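Local coordinates for nucleoside phosphorylase, putative (Trypanosoma brucei, PDB 3BJE), which acts as a homodimeric uridine phosphorylase, the dimer binding calcium, and belongs to the nucleoside phosphorylase superfamily, at residues A43-F48 with T140-R145; P213-S218 with G306-A311. All coordinates share one frame; numbering follows the deposited sequence.

Interaction 1: A43-F48 with T140-R145; sequences ADRIIF and TMKIIR. With R1P (1-O-phosphono-alpha-D-ribofuranose), chain C.
Phe48 and Ile143 meet on one face of a pair of parallel strands, where CG2 of Ile143 sits over the face of the Phe48 ring, 3.8 Å from its centroid, in a CH-pi contact displaced toward CE2. The first torsion of Ile143 sets that methyl anti to the backbone N, which brings it over the ring. Behind it, Ile46 CD1 touches Met141 CE at 3.8 Å; the methionine chain, bent at chi2 and chi3, curls its methyl back toward Ile46. On the other face Arg45 and Lys142 run side by side through their CG atoms, their charged ends apart: Lys142 NZ bonds to Ser139 O. Before the strands begin, a water donates to both Asp44 OD1 and Thr140 OG1, and Asp44 also forms a salt bridge with Lys111.

Four backbone hydrogen bonds hold the register, from Lys142 N to Asp44 O (3.0 Å) through to Phe48 N to Ile144 O (2.9 Å). Beyond Ile144 the extended chain of Arg145 reaches 1-O-phosphono-alpha-D-ribofuranose, NH1 bonding to ribose-phosphate O1 (2.9 Å) and NH2 to phosphate O2P (2.8 Å, 170° at the hydrogen). Salt bridges from Arg145 NE to Glu292 and from NH1 to Glu294 probably fix the rotation of the guanidinium. Strand 142-151 thus carries a phosphate-binding arginine into the pocket.

Strand 86-92 flanks 45-49 on its other edge, helix 97-112 packs over Phe48 and Ile143, and helix 329-348 covers Ile47 and Ile144.

Interaction 2: P213-S218 with G306-A311; sequences PNITKS and GYQAGA
The N-terminal end of helix 213-228 lies against the start of strand 308-318, the axes of the two short segments approaching to 7.0 Å with 44° between their directions. The backbones come nearest at Ile215 and Gly310, whose CA atoms are 5.8 Å apart. Here Ile215 CG2 rests directly on the glycine backbone, 3.7 Å from Gly310 CA. Upstream, Gly306 ends helix 295-305 in a Schellman motif, its positive phi turning the chain toward the strand. Within the helix, Asn214 O accepts from both Ser218 N and Ser218 OG, which arrive from opposite faces of the carbonyl plane; the OG bond is 2.7 Å long.

Ile215 carries the apolar part of the contact. Its two branches spread along the strand, CG2 at Gly310 and CG1 alongside the preceding residues, 4.0 Å from Gln308 CB and 3.9 Å from Ala309 N. The polar part is a single amide-to-amide bond. Asn214 ND2 donates to Gln308 OE1 at 2.8 Å, nearly straight at 166°, meeting a lone pair in the carbonyl plane of the glutamine while OE1 stays close to the asparagine's own amide plane. The two amides are turned 77° from each other, so they meet without stacking. The trans first torsion of Asn214 turns its amide to the glutamine, which extends beyond CG to reach it. Asn214 ND2 also bonds to the C-terminal Ala349 O.

Strand 142-151 runs beside this strand, with Ile144 touching Ile215, and strand 161-169 touches Thr216 and Ala311. Away from the ligand and calcium sites, helix 213-228 thus packs through Ile215 on one face of the sheet, while helix 295-305 meets Ala309, whose side chain points away from helix 213-228.

From the N terminus, the chain lays down segment 43-48, which leads into strand 45-49, and returns after 91 intervening residues to place 140-145 beside it, closing interaction 1. Only then does interaction 2 open: helix 213-228 begins at 213-218, and a further 87 residues bring in 306-311. The two loops therefore stand in series, neither nested nor crossed. They are joined edge to edge through strand 142-151, which lies between 45-49 and 308-318: Ile143 N approaches Gln308 O to 2.8 Å and Met141 O lies 2.9 Å from Gln308 N, probable hydrogen bonds that carry the sheet across. Together they tie the strands leading to the ribose-phosphate pocket to a helix packed against the sheet.

Interaction 1: A43-F48 with T140-R145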
ATOM      1  N   ALA A  43     -18.671 -12.616  -7.321  1.00 18.34           N
ATOM      2  CA  ALA A  43     -19.475 -13.395  -6.370  1.00 18.08           C
ATOM      3  C   ALA A  43     -19.666 -12.634  -5.052  1.00 18.72           C
ATOM      4  O   ALA A  43     -18.917 -11.714  -4.740  1.00 19.34           O
ATOM      5  CB  ALA A  43     -18.811 -14.749  -6.099  1.00 19.75           C
ATOM      6  N   ASP A  44     -20.671 -13.034  -4.282  1.00 18.56           N
ATOM      7  CA  ASP A  44     -20.887 -12.495  -2.927  1.00 18.79           C
ATOM      8  C   ASP A  44     -19.831 -12.978  -1.936  1.00 18.60           C
ATOM      9  O   ASP A  44     -19.621 -12.350  -0.895  1.00 18.09           O
ATOM     10  CB  ASP A  44     -22.256 -12.911  -2.383  1.00 17.79           C
ATOM     11  CG  ASP A  44     -23.412 -12.268  -3.115  1.00 17.66           C
ATOM     12  OD1 ASP A  44     -23.210 -11.298  -3.859  1.00 21.37           O
ATOM     13  OD2 ASP A  44     -24.551 -12.746  -2.932  1.00 20.36           O
ATOM     14  N   ARG A  45     -19.196 -14.096  -2.270  1.00 18.92           N
ATOM     15  CA  ARG A  45     -18.188 -14.710  -1.424  0.60 18.59           C
ATOM     16  C   ARG A  45     -16.819 -14.532  -2.075  1.00 18.59           C
ATOM     17  O   ARG A  45     -16.603 -14.977  -3.199  1.00 18.99           O
ATOM     18  CB  ARG A  45     -18.493 -16.194  -1.213  0.60 19.24           C
ATOM     19  CG  ARG A  45     -19.666 -16.461  -0.288  0.60 19.97           C
ATOM     20  CD  ARG A  45     -19.869 -17.955  -0.084  0.60 19.86           C
ATOM     21  NE  ARG A  45     -20.948 -18.252   0.863  0.60 21.42           N
ATOM     22  CZ  ARG A  45     -22.245 -18.186   0.575  0.60 21.53           C
ATOM     23  NH1 ARG A  45     -23.136 -18.481   1.512  0.60 27.18           N
ATOM     24  NH2 ARG A  45     -22.664 -17.824  -0.634  0.60 20.67           N
ATOM     25  N   ILE A  46     -15.908 -13.895  -1.347  1.00 18.18           N
ATOM     26  CA  ILE A  46     -14.620 -13.457  -1.873  1.00 19.08           C
ATOM     27  C   ILE A  46     -13.460 -13.836  -0.973  1.00 16.51           C
ATOM     28  O   ILE A  46     -13.528 -13.674   0.235  1.00 18.96           O
ATOM     29  CB  ILE A  46     -14.613 -11.900  -2.027  1.00 19.20           C
ATOM     30  CG1 ILE A  46     -15.747 -11.460  -2.963  1.00 20.70           C
ATOM     31  CG2 ILE A  46     -13.256 -11.384  -2.536  1.00 20.25           C
ATOM     32  CD1 ILE A  46     -16.034  -9.939  -3.001  1.00 19.95           C
ATOM     33  N   ILE A  47     -12.401 -14.368  -1.582  1.00 17.82           N
ATOM     34  CA  ILE A  47     -11.129 -14.530  -0.904  1.00 17.49           C
ATOM     35  C   ILE A  47     -10.169 -13.460  -1.393  1.00 18.09           C
ATOM     36  O   ILE A  47     -10.010 -13.306  -2.591  1.00 19.92           O
ATOM     37  CB  ILE A  47     -10.498 -15.888  -1.179  1.00 21.34           C
ATOM     38  CG1 ILE A  47     -11.402 -16.996  -0.676  1.00 24.34           C
ATOM     39  CG2 ILE A  47      -9.144 -15.978  -0.473  1.00 20.14           C
ATOM     40  CD1 ILE A  47     -10.906 -18.383  -1.003  1.00 27.68           C
ATOM     41  N   PHE A  48      -9.559 -12.726  -0.457  1.00 18.27           N
ATOM     42  CA  PHE A  48      -8.491 -11.771  -0.756  1.00 17.96           C
ATOM     43  C   PHE A  48      -7.151 -12.457  -0.537  1.00 18.45           C
ATOM     44  O   PHE A  48      -6.932 -13.141   0.473  1.00 20.41           O
ATOM     45  CB  PHE A  48      -8.527 -10.576   0.189  1.00 17.21           C
ATOM     46  CG  PHE A  48      -9.545  -9.519  -0.121  1.00 19.87           C
ATOM     47  CD1 PHE A  48     -10.180  -9.397  -1.344  1.00 22.15           C
ATOM     48  CD2 PHE A  48      -9.787  -8.565   0.844  1.00 20.27           C
ATOM     49  CE1 PHE A  48     -11.079  -8.362  -1.556  1.00 23.94           C
ATOM     50  CE2 PHE A  48     -10.673  -7.540   0.630  1.00 20.13           C
ATOM     51  CZ  PHE A  48     -11.319  -7.439  -0.568  1.00 21.82           C
ATOM     52  N   THR A 140     -24.962 -10.600   3.050  1.00 18.41           N
ATOM     53  CA  THR A 140     -24.704 -11.610   2.024  1.00 19.79           C
ATOM     54  C   THR A 140     -23.243 -11.612   1.575  1.00 16.62           C
ATOM     55  O   THR A 140     -22.766 -12.603   1.026  1.00 18.30           O
ATOM     56  CB  THR A 140     -25.628 -11.437   0.787  1.00 20.51           C
ATOM     57  OG1 THR A 140     -25.349 -10.197   0.116  1.00 19.34           O
ATOM     58  CG2 THR A 140     -27.103 -11.501   1.209  1.00 21.43           C
ATOM     59  N   MET A 141     -22.528 -10.511   1.805  1.00 15.72           N
ATOM     60  CA  MET A 141     -21.130 -10.434   1.435  1.00 17.28           C
ATOM     61  C   MET A 141     -20.274 -11.095   2.501  1.00 17.86           C
ATOM     62  O   MET A 141     -20.362 -10.747   3.680  1.00 17.71           O
ATOM     63  CB  MET A 141     -20.712  -8.973   1.264  1.00 17.26           C
ATOM     64  CG  MET A 141     -21.492  -8.227   0.175  1.00 17.35           C
ATOM     65  SD  MET A 141     -21.282  -8.968  -1.470  1.00 17.51           S
ATOM     66  CE  MET A 141     -19.487  -8.952  -1.637  1.00 20.26           C
ATOM     67  N   LYS A 142     -19.446 -12.037   2.062  1.00 17.86           N
ATOM     68  CA  LYS A 142     -18.508 -12.748   2.926  1.00 17.63           C
ATOM     69  C   LYS A 142     -17.115 -12.594   2.300  1.00 16.48           C
ATOM     70  O   LYS A 142     -16.897 -13.017   1.172  1.00 16.89           O
ATOM     71  CB  LYS A 142     -18.839 -14.238   2.994  1.00 18.45           C
ATOM     72  CG  LYS A 142     -20.311 -14.613   3.015  1.00 26.56           C
ATOM     73  CD  LYS A 142     -20.985 -14.238   4.283  1.00 27.09           C
ATOM     74  CE  LYS A 142     -22.405 -14.820   4.307  1.00 22.02           C
ATOM     75  NZ  LYS A 142     -23.076 -14.530   5.596  1.00 30.99           N
ATOM     76  N   ILE A 143     -16.182 -11.995   3.037  1.00 16.19           N
ATOM     77  CA  ILE A 143     -14.853 -11.690   2.519  1.00 17.52           C
ATOM     78  C   ILE A 143     -13.795 -12.216   3.486  1.00 15.79           C
ATOM     79  O   ILE A 143     -13.781 -11.831   4.655  1.00 19.87           O
ATOM     80  CB  ILE A 143     -14.675 -10.170   2.339  1.00 18.57           C
ATOM     81  CG1 ILE A 143     -15.806  -9.626   1.456  1.00 19.26           C
ATOM     82  CG2 ILE A 143     -13.275  -9.821   1.763  1.00 18.21           C
ATOM     83  CD1 ILE A 143     -15.802  -8.110   1.269  1.00 19.88           C
ATOM     84  N   ILE A 144     -12.930 -13.110   3.017  1.00 16.59           N
ATOM     85  CA  ILE A 144     -11.868 -13.650   3.852  1.00 17.48           C
ATOM     86  C   ILE A 144     -10.509 -13.467   3.205  1.00 14.95           C
ATOM     87  O   ILE A 144     -10.281 -13.894   2.092  1.00 16.98           O
ATOM     88  CB  ILE A 144     -12.085 -15.147   4.174  1.00 16.36           C
ATOM     89  CG1 ILE A 144     -13.486 -15.360   4.765  1.00 17.33           C
ATOM     90  CG2 ILE A 144     -10.983 -15.676   5.166  1.00 16.55           C
ATOM     91  CD1 ILE A 144     -13.834 -16.818   5.012  1.00 17.91           C
ATOM     92  N   ARG A 145      -9.607 -12.843   3.945  1.00 16.86           N
ATOM     93  CA  ARG A 145      -8.214 -12.751   3.541  1.00 18.02           C
ATOM     94  C   ARG A 145      -7.494 -14.033   3.901  1.00 17.68           C
ATOM     95  O   ARG A 145      -7.611 -14.505   5.020  1.00 16.90           O
ATOM     96  CB  ARG A 145      -7.547 -11.569   4.237  1.00 17.81           C
ATOM     97  CG  ARG A 145      -6.032 -11.606   4.195  1.00 19.39           C
ATOM     98  CD  ARG A 145      -5.430 -10.272   4.572  1.00 21.96           C
ATOM     99  NE  ARG A 145      -4.028 -10.407   4.997  1.00 23.62           N
ATOM    100  CZ  ARG A 145      -3.023 -10.782   4.202  1.00 21.19           C
ATOM    101  NH1 ARG A 145      -1.810 -10.891   4.715  1.00 23.71           N
ATOM    102  NH2 ARG A 145      -3.212 -11.051   2.900  1.00 20.67           N
TER
HETATM  103  C5  R1P C 401       4.368  -8.613   2.669  1.00 22.94           C
HETATM  104  O5  R1P C 401       5.393  -9.553   2.316  1.00 20.82           O
HETATM  105  C4  R1P C 401       3.005  -9.121   2.238  1.00 21.45           C
HETATM  106  O4  R1P C 401       2.775 -10.467   2.690  1.00 28.06           O
HETATM  107  C1  R1P C 401       1.616 -10.528   3.528  1.00 27.13           C
HETATM  108  C2  R1P C 401       1.478  -9.089   4.054  1.00 24.34           C
HETATM  109  O2  R1P C 401       0.208  -8.729   4.645  1.00 19.17           O
HETATM  110  C3  R1P C 401       1.876  -8.283   2.814  1.00 21.59           C
HETATM  111  O3  R1P C 401       0.819  -8.208   1.843  1.00 20.92           O
HETATM  112  O1  R1P C 401       0.427 -11.056   2.850  1.00 24.69           O
HETATM  113  P   R1P C 401       0.308 -11.711   1.377  1.00 24.37           P
HETATM  114  O1P R1P C 401       0.672 -10.491   0.518  1.00 24.46           O
HETATM  115  O2P R1P C 401      -1.152 -12.118   1.277  1.00 25.15           O
HETATM  116  O3P R1P C 401       1.301 -12.819   1.229  1.00 25.49           O
HETATM  117  O   HOH W   1     -25.013  -9.630  -2.665  1.00 44.32           O

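Interaction 2: P213-S218 with G306-A311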
ATOM      1  N   PRO A 213     -17.844 -12.419  13.822  1.00 21.43           N
ATOM      2  CA  PRO A 213     -17.822 -13.687  14.550  1.00 22.70           C
ATOM      3  C   PRO A 213     -18.174 -14.895  13.696  1.00 23.48           C
ATOM      4  O   PRO A 213     -17.618 -15.974  13.901  1.00 25.92           O
ATOM      5  CB  PRO A 213     -18.872 -13.473  15.648  1.00 22.48           C
ATOM      6  CG  PRO A 213     -18.886 -11.991  15.865  1.00 24.73           C
ATOM      7  CD  PRO A 213     -18.668 -11.407  14.508  1.00 21.57           C
ATOM      8  N   ASN A 214     -19.076 -14.709  12.737  1.00 22.21           N
ATOM      9  CA  ASN A 214     -19.462 -15.791  11.832  1.00 21.71           C
ATOM     10  C   ASN A 214     -18.297 -16.248  10.961  1.00 22.81           C
ATOM     11  O   ASN A 214     -18.150 -17.434  10.672  1.00 22.84           O
ATOM     12  CB  ASN A 214     -20.629 -15.354  10.947  1.00 21.18           C
ATOM     13  CG  ASN A 214     -21.160 -16.478  10.089  1.00 25.79           C
ATOM     14  OD1 ASN A 214     -21.402 -17.583  10.574  1.00 26.94           O
ATOM     15  ND2 ASN A 214     -21.364 -16.198   8.801  1.00 22.93           N
ATOM     16  N   ILE A 215     -17.458 -15.298  10.555  1.00 21.96           N
ATOM     17  CA  ILE A 215     -16.291 -15.624   9.753  1.00 22.20           C
ATOM     18  C   ILE A 215     -15.243 -16.352  10.600  1.00 22.72           C
ATOM     19  O   ILE A 215     -14.739 -17.395  10.188  1.00 25.33           O
ATOM     20  CB  ILE A 215     -15.690 -14.379   9.119  1.00 21.06           C
ATOM     21  CG1 ILE A 215     -16.696 -13.757   8.133  1.00 21.01           C
ATOM     22  CG2 ILE A 215     -14.371 -14.707   8.424  1.00 25.11           C
ATOM     23  CD1 ILE A 215     -16.992 -14.626   6.902  1.00 22.97           C
ATOM     24  N   THR A 216     -14.920 -15.811  11.776  1.00 23.21           N
ATOM     25  CA  THR A 216     -13.937 -16.438  12.655  1.00 24.11           C
ATOM     26  C   THR A 216     -14.382 -17.854  12.998  1.00 23.95           C
ATOM     27  O   THR A 216     -13.583 -18.787  12.927  1.00 26.78           O
ATOM     28  CB  THR A 216     -13.730 -15.641  13.964  1.00 22.96           C
ATOM     29  OG1 THR A 216     -13.321 -14.299  13.655  1.00 24.45           O
ATOM     30  CG2 THR A 216     -12.651 -16.268  14.824  1.00 24.32           C
ATOM     31  N   LYS A 217     -15.658 -18.017  13.350  1.00 24.10           N
ATOM     32  CA  LYS A 217     -16.212 -19.327  13.723  1.00 26.67           C
ATOM     33  C   LYS A 217     -16.108 -20.311  12.567  1.00 22.15           C
ATOM     34  O   LYS A 217     -15.706 -21.458  12.758  1.00 25.61           O
ATOM     35  CB  LYS A 217     -17.676 -19.194  14.158  1.00 26.98           C
ATOM     36  CG  LYS A 217     -18.304 -20.470  14.731  1.00 32.67           C
ATOM     37  CD  LYS A 217     -19.828 -20.361  14.764  1.00 33.09           C
ATOM     38  CE  LYS A 217     -20.462 -21.530  15.516  1.00 35.94           C
ATOM     39  NZ  LYS A 217     -21.957 -21.485  15.515  1.00 41.17           N
ATOM     40  N   SER A 218     -16.482 -19.855  11.372  0.50 21.27           N
ATOM     41  CA  SER A 218     -16.431 -20.684  10.168  0.50 19.62           C
ATOM     42  C   SER A 218     -15.009 -21.166   9.862  0.50 19.79           C
ATOM     43  O   SER A 218     -14.798 -22.349   9.572  0.50 21.23           O
ATOM     44  CB  SER A 218     -17.003 -19.924   8.970  0.50 20.11           C
ATOM     45  OG  SER A 218     -18.389 -19.668   9.133  0.50 21.02           O
ATOM     46  N   GLY A 306     -21.267  -3.225   6.545  1.00 18.21           N
ATOM     47  CA  GLY A 306     -22.118  -4.339   6.918  1.00 18.47           C
ATOM     48  C   GLY A 306     -21.801  -5.664   6.247  1.00 19.70           C
ATOM     49  O   GLY A 306     -22.606  -6.596   6.317  1.00 21.54           O
ATOM     50  N   TYR A 307     -20.637  -5.769   5.623  1.00 18.23           N
ATOM     51  CA  TYR A 307     -20.198  -7.010   5.010  1.00 17.98           C
ATOM     52  C   TYR A 307     -19.457  -7.836   6.056  1.00 18.93           C
ATOM     53  O   TYR A 307     -18.751  -7.270   6.899  1.00 21.24           O
ATOM     54  CB  TYR A 307     -19.243  -6.741   3.849  1.00 19.61           C
ATOM     55  CG  TYR A 307     -19.773  -5.903   2.690  1.00 17.44           C
ATOM     56  CD1 TYR A 307     -21.119  -5.558   2.585  1.00 18.71           C
ATOM     57  CD2 TYR A 307     -18.925  -5.492   1.670  1.00 17.87           C
ATOM     58  CE1 TYR A 307     -21.591  -4.812   1.508  1.00 18.77           C
ATOM     59  CE2 TYR A 307     -19.389  -4.723   0.585  1.00 18.86           C
ATOM     60  CZ  TYR A 307     -20.721  -4.383   0.512  1.00 20.96           C
ATOM     61  OH  TYR A 307     -21.201  -3.636  -0.557  1.00 19.46           O
ATOM     62  N   GLN A 308     -19.605  -9.156   6.011  1.00 17.97           N
ATOM     63  CA  GLN A 308     -18.935 -10.046   6.952  1.00 18.94           C
ATOM     64  C   GLN A 308     -17.530 -10.306   6.452  1.00 20.18           C
ATOM     65  O   GLN A 308     -17.359 -10.784   5.327  1.00 21.86           O
ATOM     66  CB  GLN A 308     -19.679 -11.365   7.065  1.00 19.96           C
ATOM     67  CG  GLN A 308     -21.149 -11.199   7.413  1.00 21.19           C
ATOM     68  CD  GLN A 308     -21.777 -12.498   7.898  1.00 23.42           C
ATOM     69  OE1 GLN A 308     -21.198 -13.578   7.751  1.00 26.15           O
ATOM     70  NE2 GLN A 308     -22.947 -12.387   8.512  1.00 26.34           N
ATOM     71  N   ALA A 309     -16.527  -9.994   7.270  1.00 17.21           N
ATOM     72  CA  ALA A 309     -15.145 -10.155   6.852  1.00 18.09           C
ATOM     73  C   ALA A 309     -14.283 -10.741   7.959  1.00 17.95           C
ATOM     74  O   ALA A 309     -14.605 -10.650   9.146  1.00 19.49           O
ATOM     75  CB  ALA A 309     -14.564  -8.828   6.366  1.00 17.48           C
ATOM     76  N   GLY A 310     -13.168 -11.328   7.539  1.00 19.42           N
ATOM     77  CA  GLY A 310     -12.130 -11.770   8.456  1.00 20.52           C
ATOM     78  C   GLY A 310     -10.856 -12.133   7.722  1.00 20.47           C
ATOM     79  O   GLY A 310     -10.681 -11.823   6.553  1.00 18.59           O
ATOM     80  N   ALA A 311      -9.957 -12.817   8.410  1.00 19.03           N
ATOM     81  CA  ALA A 311      -8.633 -13.067   7.855  1.00 17.67           C
ATOM     82  C   ALA A 311      -7.987 -14.247   8.555  1.00 16.35           C
ATOM     83  O   ALA A 311      -8.247 -14.513   9.737  1.00 17.92           O
ATOM     84  CB  ALA A 311      -7.745 -11.812   8.022  1.00 18.03           C
TER